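Local coordinates for protein terminal uridylyltransferase 1 (Trypanosoma brucei, PDB 5HZD) that adds uridines from UTP to the 3' ends of guide RNAs, ribosomal RNAs and some mRNAs, and takes part in mitochondrial RNA editing in trypanosomes, at residues V97-D102 / A253-P258; E210-L215 / R235-M240; S218-D221 / G227-Q230; D221-T226 / T247-R252; V231-N234 / M239-A242. All blocks are in the same frame, centred on the assembly; numbering follows the deposited sequence. Where two conformers were deposited one is given.

Interaction 1: residues V97-D102 / A253-P258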
# COMPACT_ATOMS: atom_id res chain seq x y z
N VAL A 97 -0.72 17.66 -12.49
CA VAL A 97 -1.22 16.78 -13.54
C VAL A 97 -2.34 17.40 -14.36
O VAL A 97 -2.51 17.03 -15.52
CB VAL A 97 -1.62 15.39 -13.04
CG1 VAL A 97 -0.45 14.77 -12.26
CG2 VAL A 97 -2.82 15.48 -12.18
N ARG A 98 -3.07 18.37 -13.80
CA ARG A 98 -4.09 19.04 -14.62
C ARG A 98 -3.52 19.86 -15.75
O ARG A 98 -4.22 20.18 -16.69
CB ARG A 98 -5.03 19.90 -13.76
CG ARG A 98 -5.96 19.01 -12.94
CD ARG A 98 -6.95 19.82 -12.12
NE ARG A 98 -7.83 20.54 -13.04
CZ ARG A 98 -8.77 21.41 -12.69
NH1 ARG A 98 -9.51 21.98 -13.63
NH2 ARG A 98 -8.94 21.72 -11.42
N ARG A 99 -2.24 20.21 -15.70
CA ARG A 99 -1.63 20.90 -16.84
C ARG A 99 -1.45 19.93 -18.01
O ARG A 99 -1.49 20.35 -19.17
CB ARG A 99 -0.29 21.54 -16.45
CG ARG A 99 0.62 21.99 -17.61
CD ARG A 99 0.15 23.26 -18.35
NE ARG A 99 -0.46 24.26 -17.48
CZ ARG A 99 0.22 25.15 -16.76
NH1 ARG A 99 1.55 25.16 -16.77
NH2 ARG A 99 -0.43 26.03 -16.01
N TRP A 100 -1.30 18.64 -17.71
CA TRP A 100 -1.22 17.61 -18.73
C TRP A 100 -2.62 17.22 -19.23
O TRP A 100 -2.88 17.12 -20.44
CB TRP A 100 -0.49 16.40 -18.14
CG TRP A 100 -0.61 15.15 -18.91
CD1 TRP A 100 -0.08 14.88 -20.14
CD2 TRP A 100 -1.32 13.99 -18.50
NE1 TRP A 100 -0.43 13.59 -20.51
CE2 TRP A 100 -1.18 13.03 -19.52
CE3 TRP A 100 -2.05 13.67 -17.35
CZ2 TRP A 100 -1.78 11.76 -19.45
CZ3 TRP A 100 -2.66 12.41 -17.27
CH2 TRP A 100 -2.49 11.46 -18.32
N HIS A 101 -3.54 17.05 -18.30
CA HIS A 101 -4.89 16.65 -18.66
C HIS A 101 -5.87 17.28 -17.69
O HIS A 101 -5.96 16.88 -16.54
CB HIS A 101 -5.00 15.13 -18.58
CG HIS A 101 -6.26 14.60 -19.17
ND1 HIS A 101 -6.49 14.58 -20.53
CD2 HIS A 101 -7.37 14.09 -18.59
CE1 HIS A 101 -7.69 14.07 -20.76
NE2 HIS A 101 -8.24 13.77 -19.60
N ASP A 102 -6.60 18.30 -18.16
CA ASP A 102 -7.38 19.12 -17.25
C ASP A 102 -8.41 18.38 -16.41
O ASP A 102 -8.71 18.77 -15.27
CB ASP A 102 -8.07 20.28 -17.99
CG ASP A 102 -8.83 21.17 -17.04
OD1 ASP A 102 -8.16 21.82 -16.19
OD2 ASP A 102 -10.09 21.18 -17.11
N ALA A 253 0.87 28.24 -7.90
CA ALA A 253 1.54 29.39 -8.53
C ALA A 253 2.68 28.98 -9.46
O ALA A 253 2.84 29.55 -10.54
CB ALA A 253 2.05 30.38 -7.47
N ALA A 254 3.49 28.01 -9.06
CA ALA A 254 4.61 27.54 -9.91
C ALA A 254 4.12 26.85 -11.18
O ALA A 254 4.86 26.76 -12.17
CB ALA A 254 5.49 26.60 -9.11
N MET A 255 2.86 26.42 -11.17
CA MET A 255 2.25 25.82 -12.36
C MET A 255 1.60 26.83 -13.30
O MET A 255 1.04 26.44 -14.32
CB MET A 255 1.25 24.72 -11.97
CG MET A 255 1.89 23.46 -11.39
SD MET A 255 3.14 22.74 -12.47
CE MET A 255 2.12 22.44 -13.91
N CYS A 256 1.65 28.12 -12.97
CA CYS A 256 1.02 29.11 -13.85
C CYS A 256 1.76 29.15 -15.18
O CYS A 256 2.90 28.68 -15.30
CB CYS A 256 0.93 30.50 -13.20
SG CYS A 256 2.47 31.44 -13.25
N SER A 257 1.11 29.68 -16.21
CA SER A 257 1.82 29.84 -17.46
C SER A 257 1.84 31.30 -17.85
O SER A 257 0.89 31.82 -18.46
CB SER A 257 1.23 28.94 -18.56
OG SER A 257 -0.17 28.80 -18.40
N PRO A 258 2.94 32.00 -17.51
CA PRO A 258 3.02 33.44 -17.78
C PRO A 258 2.98 33.74 -19.28
O PRO A 258 3.51 32.98 -20.07
CB PRO A 258 4.39 33.82 -17.21
CG PRO A 258 4.77 32.69 -16.28
CD PRO A 258 4.17 31.47 -16.89

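Interaction 2: residues E210-L215 / R235-M240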
# COMPACT_ATOMS: atom_id res chain seq x y z
N GLU A 210 5.66 46.49 -17.71
CA GLU A 210 4.47 45.79 -18.18
C GLU A 210 4.67 44.30 -17.97
O GLU A 210 3.74 43.61 -17.54
CB GLU A 210 4.20 46.07 -19.66
CG GLU A 210 3.02 45.30 -20.20
CD GLU A 210 2.72 45.59 -21.65
OE1 GLU A 210 3.66 45.87 -22.44
OE2 GLU A 210 1.52 45.52 -22.01
N ASP A 211 5.87 43.81 -18.26
CA ASP A 211 6.17 42.37 -18.06
C ASP A 211 6.00 41.96 -16.60
O ASP A 211 5.45 40.89 -16.30
CB ASP A 211 7.60 42.03 -18.46
CG ASP A 211 7.84 42.04 -19.94
OD1 ASP A 211 6.99 41.53 -20.71
OD2 ASP A 211 8.90 42.58 -20.35
N ARG A 212 6.51 42.79 -15.69
CA ARG A 212 6.41 42.50 -14.25
C ARG A 212 4.95 42.39 -13.82
O ARG A 212 4.60 41.48 -13.06
CB ARG A 212 7.14 43.56 -13.39
CG ARG A 212 8.67 43.57 -13.54
CD ARG A 212 9.42 44.43 -12.49
NE ARG A 212 9.09 45.85 -12.54
CZ ARG A 212 9.69 46.76 -13.32
NH1 ARG A 212 10.66 46.40 -14.17
NH2 ARG A 212 9.30 48.03 -13.28
N LEU A 213 4.11 43.29 -14.31
CA LEU A 213 2.68 43.24 -13.96
C LEU A 213 2.00 42.01 -14.53
O LEU A 213 1.10 41.44 -13.90
CB LEU A 213 1.95 44.52 -14.40
CG LEU A 213 2.34 45.78 -13.63
CD1 LEU A 213 1.69 46.99 -14.28
CD2 LEU A 213 1.92 45.67 -12.18
N LEU A 214 2.45 41.57 -15.70
CA LEU A 214 1.87 40.38 -16.32
C LEU A 214 2.25 39.14 -15.53
O LEU A 214 1.41 38.26 -15.31
CB LEU A 214 2.28 40.26 -17.80
CG LEU A 214 1.56 41.24 -18.73
CD1 LEU A 214 2.18 41.30 -20.14
CD2 LEU A 214 0.09 40.88 -18.81
N LEU A 215 3.51 39.03 -15.11
CA LEU A 215 3.91 37.84 -14.35
C LEU A 215 3.18 37.79 -13.02
O LEU A 215 2.67 36.74 -12.61
CB LEU A 215 5.43 37.82 -14.13
CG LEU A 215 6.01 36.65 -13.32
CD1 LEU A 215 5.54 35.29 -13.87
CD2 LEU A 215 7.54 36.69 -13.20
N ARG A 235 17.09 43.55 -8.30
CA ARG A 235 17.46 44.90 -8.73
C ARG A 235 17.50 44.95 -10.25
O ARG A 235 17.24 45.98 -10.86
CB ARG A 235 18.83 45.33 -8.15
CG ARG A 235 19.01 45.29 -6.59
CD ARG A 235 17.79 44.80 -5.78
NE ARG A 235 18.02 43.64 -4.90
CZ ARG A 235 18.56 42.47 -5.26
NH1 ARG A 235 19.00 42.25 -6.49
NH2 ARG A 235 18.69 41.52 -4.35
N THR A 236 17.80 43.80 -10.86
CA THR A 236 17.95 43.70 -12.31
C THR A 236 16.66 43.28 -13.04
O THR A 236 16.66 43.12 -14.27
CB THR A 236 19.08 42.73 -12.69
OG1 THR A 236 19.04 41.60 -11.82
CG2 THR A 236 20.43 43.41 -12.55
N SER A 237 15.58 43.12 -12.28
CA SER A 237 14.27 42.76 -12.83
C SER A 237 14.29 41.46 -13.60
O SER A 237 13.55 41.31 -14.60
CB SER A 237 13.74 43.87 -13.74
OG SER A 237 13.42 45.04 -13.01
N ASP A 238 15.12 40.51 -13.18
CA ASP A 238 15.17 39.21 -13.84
C ASP A 238 14.94 38.04 -12.90
O ASP A 238 15.15 36.88 -13.26
CB ASP A 238 16.46 39.03 -14.68
CG ASP A 238 17.73 39.29 -13.89
OD1 ASP A 238 17.66 39.39 -12.64
OD2 ASP A 238 18.80 39.37 -14.52
N MET A 239 14.47 38.35 -11.70
CA MET A 239 14.02 37.34 -10.80
C MET A 239 12.88 37.90 -9.98
O MET A 239 12.98 38.99 -9.43
CB MET A 239 15.15 36.88 -9.87
CG MET A 239 14.67 35.88 -8.86
SD MET A 239 15.98 35.42 -7.72
CE MET A 239 16.37 37.01 -7.01
N MET A 240 11.78 37.16 -9.91
CA MET A 240 10.66 37.54 -9.07
C MET A 240 10.44 36.45 -8.05
O MET A 240 10.35 35.27 -8.37
CB MET A 240 9.36 37.72 -9.87
CG MET A 240 8.23 38.36 -9.03
SD MET A 240 6.61 38.33 -9.84
CE MET A 240 6.03 36.69 -9.39

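Interaction 3: residues S218-D221 / G227-Q230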
# COMPACT_ATOMS: atom_id res chain seq x y z
N SER A 218 -0.31 36.67 -13.58
CA SER A 218 -0.41 35.23 -13.81
C SER A 218 -0.42 34.47 -12.51
O SER A 218 -1.18 33.49 -12.33
CB SER A 218 0.75 34.75 -14.68
OG SER A 218 0.56 35.16 -16.02
N VAL A 219 0.45 34.88 -11.59
CA VAL A 219 0.50 34.23 -10.29
C VAL A 219 -0.81 34.45 -9.53
O VAL A 219 -1.40 33.49 -8.99
CB VAL A 219 1.69 34.72 -9.47
CG1 VAL A 219 1.59 34.23 -8.04
CG2 VAL A 219 3.00 34.23 -10.13
N ARG A 220 -1.26 35.69 -9.49
CA ARG A 220 -2.51 36.01 -8.77
C ARG A 220 -3.70 35.27 -9.34
O ARG A 220 -4.57 34.80 -8.59
CB ARG A 220 -2.78 37.51 -8.79
CG ARG A 220 -1.88 38.26 -7.85
CD ARG A 220 -2.12 39.77 -7.85
NE ARG A 220 -1.11 40.46 -7.05
CZ ARG A 220 -1.05 40.43 -5.72
NH1 ARG A 220 -1.96 39.76 -5.02
NH2 ARG A 220 -0.08 41.09 -5.08
N ASP A 221 -3.74 35.12 -10.65
CA ASP A 221 -4.87 34.48 -11.30
C ASP A 221 -4.88 32.99 -10.99
O ASP A 221 -5.94 32.37 -10.96
CB ASP A 221 -4.87 34.71 -12.81
CG ASP A 221 -5.33 36.12 -13.19
OD1 ASP A 221 -5.51 36.97 -12.29
OD2 ASP A 221 -5.49 36.37 -14.41
N GLY A 227 -4.49 34.13 -2.23
CA GLY A 227 -3.35 33.24 -2.37
C GLY A 227 -1.97 33.88 -2.32
O GLY A 227 -1.00 33.24 -1.96
N VAL A 228 -1.86 35.15 -2.70
CA VAL A 228 -0.55 35.77 -2.77
C VAL A 228 -0.30 36.66 -1.57
O VAL A 228 -1.03 37.64 -1.35
CB VAL A 228 -0.39 36.63 -4.03
CG1 VAL A 228 0.87 37.48 -3.91
CG2 VAL A 228 -0.36 35.77 -5.28
N GLN A 229 0.72 36.34 -0.79
CA GLN A 229 1.04 37.17 0.38
C GLN A 229 2.03 38.27 0.09
O GLN A 229 1.88 39.38 0.58
CB GLN A 229 1.53 36.31 1.54
CG GLN A 229 0.46 35.49 2.20
CD GLN A 229 0.97 34.80 3.45
OE1 GLN A 229 2.15 34.96 3.83
NE2 GLN A 229 0.11 34.03 4.10
N GLN A 230 3.04 37.99 -0.73
CA GLN A 230 4.07 38.96 -1.00
C GLN A 230 4.71 38.61 -2.33
O GLN A 230 4.91 37.43 -2.63
CB GLN A 230 5.12 38.90 0.09
CG GLN A 230 6.24 39.90 -0.09
CD GLN A 230 7.29 39.81 0.99
OE1 GLN A 230 7.52 38.76 1.59
NE2 GLN A 230 7.94 40.92 1.25

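Interaction 4: residues D221-T226 / T247-R252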
# COMPACT_ATOMS: atom_id res chain seq x y z
N ASP A 221 -3.74 35.12 -10.65
CA ASP A 221 -4.87 34.48 -11.30
C ASP A 221 -4.88 32.99 -10.99
O ASP A 221 -5.94 32.37 -10.96
CB ASP A 221 -4.87 34.71 -12.81
CG ASP A 221 -5.33 36.12 -13.19
OD1 ASP A 221 -5.51 36.97 -12.29
OD2 ASP A 221 -5.49 36.37 -14.41
N ALA A 222 -3.69 32.42 -10.77
CA ALA A 222 -3.59 30.98 -10.50
C ALA A 222 -4.06 30.64 -9.11
O ALA A 222 -4.58 29.54 -8.90
CB ALA A 222 -2.15 30.48 -10.71
N VAL A 223 -3.87 31.53 -8.15
CA VAL A 223 -4.10 31.16 -6.76
C VAL A 223 -5.37 31.78 -6.19
O VAL A 223 -5.87 31.35 -5.15
CB VAL A 223 -2.89 31.50 -5.87
CG1 VAL A 223 -1.65 30.73 -6.39
CG2 VAL A 223 -2.61 33.00 -5.88
N GLY A 224 -5.89 32.80 -6.87
CA GLY A 224 -7.05 33.50 -6.35
C GLY A 224 -6.67 34.65 -5.44
O GLY A 224 -5.49 34.84 -5.16
N PRO A 225 -7.67 35.42 -4.97
CA PRO A 225 -7.50 36.71 -4.29
C PRO A 225 -6.80 36.64 -2.93
O PRO A 225 -6.26 37.65 -2.49
CB PRO A 225 -8.94 37.22 -4.12
CG PRO A 225 -9.77 35.98 -4.12
CD PRO A 225 -9.09 35.04 -5.09
N THR A 226 -6.80 35.49 -2.27
CA THR A 226 -6.14 35.40 -0.97
C THR A 226 -4.80 34.67 -1.05
O THR A 226 -4.05 34.62 -0.07
CB THR A 226 -7.02 34.70 0.09
OG1 THR A 226 -7.42 33.41 -0.38
CG2 THR A 226 -8.26 35.54 0.39
N THR A 247 1.58 26.05 1.16
CA THR A 247 2.43 25.26 0.27
C THR A 247 1.68 24.79 -0.96
O THR A 247 2.26 24.63 -2.03
CB THR A 247 3.01 24.02 1.00
OG1 THR A 247 1.95 23.36 1.70
CG2 THR A 247 4.07 24.45 2.01
N THR A 248 0.38 24.54 -0.84
CA THR A 248 -0.39 24.13 -2.01
C THR A 248 -0.54 25.32 -2.98
O THR A 248 -0.37 25.15 -4.20
CB THR A 248 -1.76 23.56 -1.61
OG1 THR A 248 -1.55 22.45 -0.72
CG2 THR A 248 -2.50 23.07 -2.82
N ALA A 249 -0.84 26.50 -2.45
CA ALA A 249 -0.88 27.67 -3.32
C ALA A 249 0.47 27.90 -3.99
O ALA A 249 0.53 28.38 -5.13
CB ALA A 249 -1.30 28.94 -2.55
N ALA A 250 1.57 27.57 -3.31
CA ALA A 250 2.89 27.79 -3.87
C ALA A 250 3.12 26.89 -5.09
O ALA A 250 3.69 27.32 -6.09
CB ALA A 250 3.98 27.57 -2.83
N VAL A 251 2.66 25.64 -5.02
CA VAL A 251 2.76 24.78 -6.20
C VAL A 251 1.80 25.23 -7.31
O VAL A 251 2.15 25.22 -8.49
CB VAL A 251 2.53 23.31 -5.80
CG1 VAL A 251 2.56 22.41 -7.05
CG2 VAL A 251 3.60 22.89 -4.78
N ARG A 252 0.58 25.62 -6.94
CA ARG A 252 -0.39 26.13 -7.90
C ARG A 252 0.19 27.35 -8.63
O ARG A 252 0.06 27.45 -9.86
CB ARG A 252 -1.73 26.40 -7.18
CG ARG A 252 -2.94 26.66 -8.10
CD ARG A 252 -4.27 26.73 -7.30
NE ARG A 252 -4.66 25.42 -6.77
CZ ARG A 252 -4.84 25.13 -5.48
NH1 ARG A 252 -4.70 26.07 -4.55
NH2 ARG A 252 -5.19 23.90 -5.12
O HOH W 1 -4.37 28.78 -4.22

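Interaction 5: residues V231-N234 / M239-A242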
# COMPACT_ATOMS: atom_id res chain seq x y z
N VAL A 231 5.00 39.63 -3.13
CA VAL A 231 5.72 39.44 -4.37
C VAL A 231 6.81 40.50 -4.43
O VAL A 231 6.54 41.67 -4.10
CB VAL A 231 4.79 39.65 -5.57
CG1 VAL A 231 5.59 39.79 -6.83
CG2 VAL A 231 3.81 38.50 -5.68
N TRP A 232 8.03 40.12 -4.81
CA TRP A 232 9.11 41.10 -4.93
C TRP A 232 10.14 40.78 -6.03
O TRP A 232 10.35 39.62 -6.38
CB TRP A 232 9.78 41.33 -3.58
CG TRP A 232 10.56 40.16 -2.99
CD1 TRP A 232 11.92 40.05 -2.93
CD2 TRP A 232 10.03 38.99 -2.33
NE1 TRP A 232 12.27 38.88 -2.30
CE2 TRP A 232 11.13 38.21 -1.91
CE3 TRP A 232 8.73 38.52 -2.04
CZ2 TRP A 232 10.99 36.99 -1.25
CZ3 TRP A 232 8.59 37.30 -1.38
CH2 TRP A 232 9.71 36.54 -0.99
N TRP A 233 10.77 41.82 -6.57
CA TRP A 233 11.71 41.66 -7.68
C TRP A 233 13.13 42.03 -7.30
O TRP A 233 13.36 42.88 -6.43
CB TRP A 233 11.28 42.55 -8.85
CG TRP A 233 10.05 42.10 -9.53
CD1 TRP A 233 8.76 42.32 -9.15
CD2 TRP A 233 9.99 41.34 -10.74
NE1 TRP A 233 7.89 41.72 -10.03
CE2 TRP A 233 8.62 41.12 -11.03
CE3 TRP A 233 10.95 40.80 -11.60
CZ2 TRP A 233 8.19 40.41 -12.16
CZ3 TRP A 233 10.53 40.10 -12.72
CH2 TRP A 233 9.16 39.90 -12.98
N ASN A 234 14.11 41.40 -7.95
CA ASN A 234 15.49 41.81 -7.74
C ASN A 234 15.87 43.07 -8.51
O ASN A 234 15.07 43.61 -9.29
CB ASN A 234 16.48 40.66 -7.98
CG ASN A 234 16.62 40.29 -9.44
OD1 ASN A 234 15.85 40.75 -10.29
ND2 ASN A 234 17.62 39.48 -9.75
N MET A 239 14.47 38.35 -11.70
CA MET A 239 14.02 37.34 -10.80
C MET A 239 12.88 37.90 -9.98
O MET A 239 12.98 38.99 -9.43
CB MET A 239 15.15 36.88 -9.87
CG MET A 239 14.67 35.88 -8.86
SD MET A 239 15.98 35.42 -7.72
CE MET A 239 16.37 37.01 -7.01
N MET A 240 11.78 37.16 -9.91
CA MET A 240 10.66 37.54 -9.07
C MET A 240 10.44 36.45 -8.05
O MET A 240 10.35 35.27 -8.37
CB MET A 240 9.36 37.72 -9.87
CG MET A 240 8.23 38.36 -9.03
SD MET A 240 6.61 38.33 -9.84
CE MET A 240 6.03 36.69 -9.39
N SER A 241 10.33 36.84 -6.78
CA SER A 241 10.01 35.87 -5.74
C SER A 241 8.59 36.11 -5.27
O SER A 241 8.08 37.23 -5.36
CB SER A 241 10.96 36.03 -4.56
OG SER A 241 12.31 35.94 -4.96
N ALA A 242 7.94 35.07 -4.77
CA ALA A 242 6.57 35.20 -4.30
C ALA A 242 6.37 34.28 -3.11
O ALA A 242 6.79 33.10 -3.14
CB ALA A 242 5.59 34.84 -5.40
O HOH W 2 13.32 38.35 -6.12

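Interaction 1: residues V97-D102 / A253-P258
Arg99 and Met255 pass alongside each other, pointing opposite ways, with the Met255 methyl CE lying 3.6 Å from Arg99 CB. This meeting of methyl and methylene is the sound part of the contact. Met255 is bent at both chi2 and chi3, which doubles its thioether back so that CE, rather than the sulfur, does the touching. Arg99 leaves its helix with CG anti to the backbone N (chi1 165°) and then bends twice on its way toward the loop that follows helix 247-254. The outer end of the arginine is less certain: the conformer is one of two deposited and its NH2 comes too close to Met255 O to be trusted, so the placing of the guanidinium between Met255 CE and Ser257 OG is doubtful as well. In the fold, the contact joins the last turn of helix 80-100, in the catalytic palm, to the loop just after the second helix of a βαββαβ domain inserted in the chain between palm strands 174-177 and 285-288. Val97 O receives both Trp100 N and His101 N as the palm helix runs out. Arg98 turns away from the contact and forms a salt bridge within its own segment, NH1 lying 2.9 Å from Asp102 OD1 on the syn side, though 32° out of the carboxylate plane. Asp102 O receives a weak bond from Arg98 NE and an ordinary hydrogen bond from Arg105 NH1. Trp100 packs on helix 143-156, while His101 NE2 bonds to Asp130 OD2.

Interaction 2: residues E210-L215 / R235-M240
Leu215 and Met240 make an apolar helix-on-sheet contact, with Arg212 and Ser237 meeting at its polar margin, where the first helix of a βαββαβ domain lies across the start of strand 239-244. The two apolar side chains reach toward each other tip to tip. Leu215 CD2 lies 3.9 Å from both SD and CB of Met240, while Leu215 CG faces Met240 CE at the same 3.9 Å. Met240 CG stands anti to the backbone N (chi1 -170°) and the chain runs straight to SD; a bend at chi3 then turns CE toward the leucine branch point. Phe201 of strand 198-203 touches both residues.

One turn earlier on the helix, Arg212 extends over the hairpin loop. Its NH1 lies 3.3 Å from Ser237 OG, which approaches the guanidinium obliquely. Ser237 has positive phi (58°), the backbone shape that swings the loop round before the strand begins. The loop also ties itself together: Thr236 OG1 donates to Asp238 OD1 at 2.7 Å, arriving from 45° above the carboxylate plane, and Asn234 ND2 bonds to the same oxygen.

The chemistry thus changes along the helix. Nonpolar atoms meet where the helix lies over the sheet, whereas the charged arginine, one turn away and partly exposed, lies beside a hydroxyl at the loop.

Interaction 3: residues S218-D221 / G227-Q230
Helix residues 218-221 and strand residues 227-230 run in broadly opposite directions, brought together by a short turn, and their backbones come nearest at Arg220 and Val228, whose CA atoms are 6.3 Å apart. The strand is irregular here: Gln229 and Gln230 both face Thr243 on the adjacent strand, a classic beta bulge. Both glutamines point away from the helix, which leaves Val228 to carry the strand's side of the contact.

That single valine serves two helix residues with its two branches. CG2 meets Val219 CG1 at 3.7 Å, the side chains crossing at about a right angle, and it also touches the aliphatic CG of Arg220 at 3.9 Å. CG1, set anti to the backbone N (chi1 169°), lies over one face of the Arg220 guanidinium, 4.0 Å from CZ and 3.9 Å from NH2. Closest of all, Arg220 NH1 comes to 3.6 Å from Val228 CB. The arginine reaches this far because it is extended from CG to NE, after which chi4 of -73° turns the guanidinium so that a flat face, and no N-H edge, is presented to the valine methyl. Such an arrangement covers one face of the guanidinium while its N-H groups can still point outward from an exposed position.

Around this pair, Val223 from the next turn of helix 209-223 also packs on Val228, and Leu244 of strand 239-244 touches it as well. Val219 also touches Met240, while Ser218 meets Cys256 beyond helix 247-254, and Gln229 OE1 bonds to Arg197 NH1.

Interaction 4: residues D221-T226 / T247-R252
A water molecule joins Val223 and Arg252: it accepts from Arg252 NH1 at 2.7 Å, in the guanidinium plane at its edge, and donates to Val223 O at 3.1 Å. The carbonyl belongs to the last turn of helix 209-223, and there the water's O-H takes the place of a helical N-H, with Arg252 holding the water. Arg252 starts out anti to the backbone N and is extended to CD; the turn at chi3 (-70°) then directs the guanidinium toward this helix end. On the way its methylenes lie against another carbonyl, Ala222 O being 3.2 Å from CD and 3.4 Å from CG.

Small residues let the backbones come close. The CA atoms of Val223 and Ala249 are 5.9 Å apart, and Val223 CG1 sits 3.4 Å from Ala249 O and 4.3 Å from Ala249 CB. Ala222 CB faces the carbonyl of Arg252. Immediately afterwards Gly224 takes a positive phi of 89°, and the chain leaves the helix toward Pro225. Arg252 also touches Cys95 of the palm helix 80-100, while Leu244 touches Ala249.

The end of one helix packed on the start of the other, beside a four-stranded antiparallel sheet of strand order 2-3-1-4, fits the ferredoxin-like βαββαβ fold.

Interaction 5: residues V231-N234 / M239-A242
Trp233 and Met240, a non-hydrogen-bonded pair of the antiparallel hairpin, form its tightly packed side, while Trp232 and Ser241 occupy the opposite face, with a water molecule beside them. On the first face Met240 CB stands over the centre of the Trp233 six-membered ring, 3.5 Å from the centroid and 5° off the normal, a CH-pi contact. The sulfur lies obliquely to the five-membered ring, 4.2 Å from its centroid, making a Met-aromatic contact, and it also meets Val231 CG1 at 3.5 Å. The bond from Trp233 NE1 to Glu216 OE2 on helix 209-223 helps set the ring's rotation, and Arg212 and Leu215 touch it from the same helix.

The other face is more open to solvent, though its atoms meet just as closely. The exposed Trp232 ring lies back across the hairpin, its CG between the backbone N and the carbonyl carbon (chi1 67°), so that Ser241 CB sits over one face at 3.5 Å from the six-membered ring centroid. The water donates to Trp232 O and is 2.9 Å from Ser241 OG, with a weak bond to Met239 O.

Between the faces the backbones are joined by Trp232 N to Ser241 O (2.9 Å), Ser241 N to Trp232 O (2.8 Å) and Asn234 N to Met239 O. At the turn Asn234 OD1 takes a weak bond from Met239 N, and Met239 CB packs 3.6 Å from Asn234 ND2.

The implication is a division of labour: backbone bonds set the register, dispersion between ring faces and methylenes closes the helix side, and on the far side water supplements the carbonyl and hydroxyl.

Interactions 2 to 5 lie within the inserted ferredoxin-like βαββαβ domain, whereas interaction 1 ties the loop just after its second helix to palm helix 80-100. Helix 209-223 takes part in interactions 2, 3 and 4 from its start to its end. The centres of interactions 3 and 4 are about 6 Å apart, and those of 2 and 5 about 7 Å; interaction 1 lies about 20 Å from both 2 and 5 and about 12 Å from 4. Along the chain, the helix, strand 228-233, strand 239-244 and helix 247-254 follow in turn, all enclosed by the loop that interaction 1 closes. Helix, hairpin and palm thereby form one continuous succession of contacts.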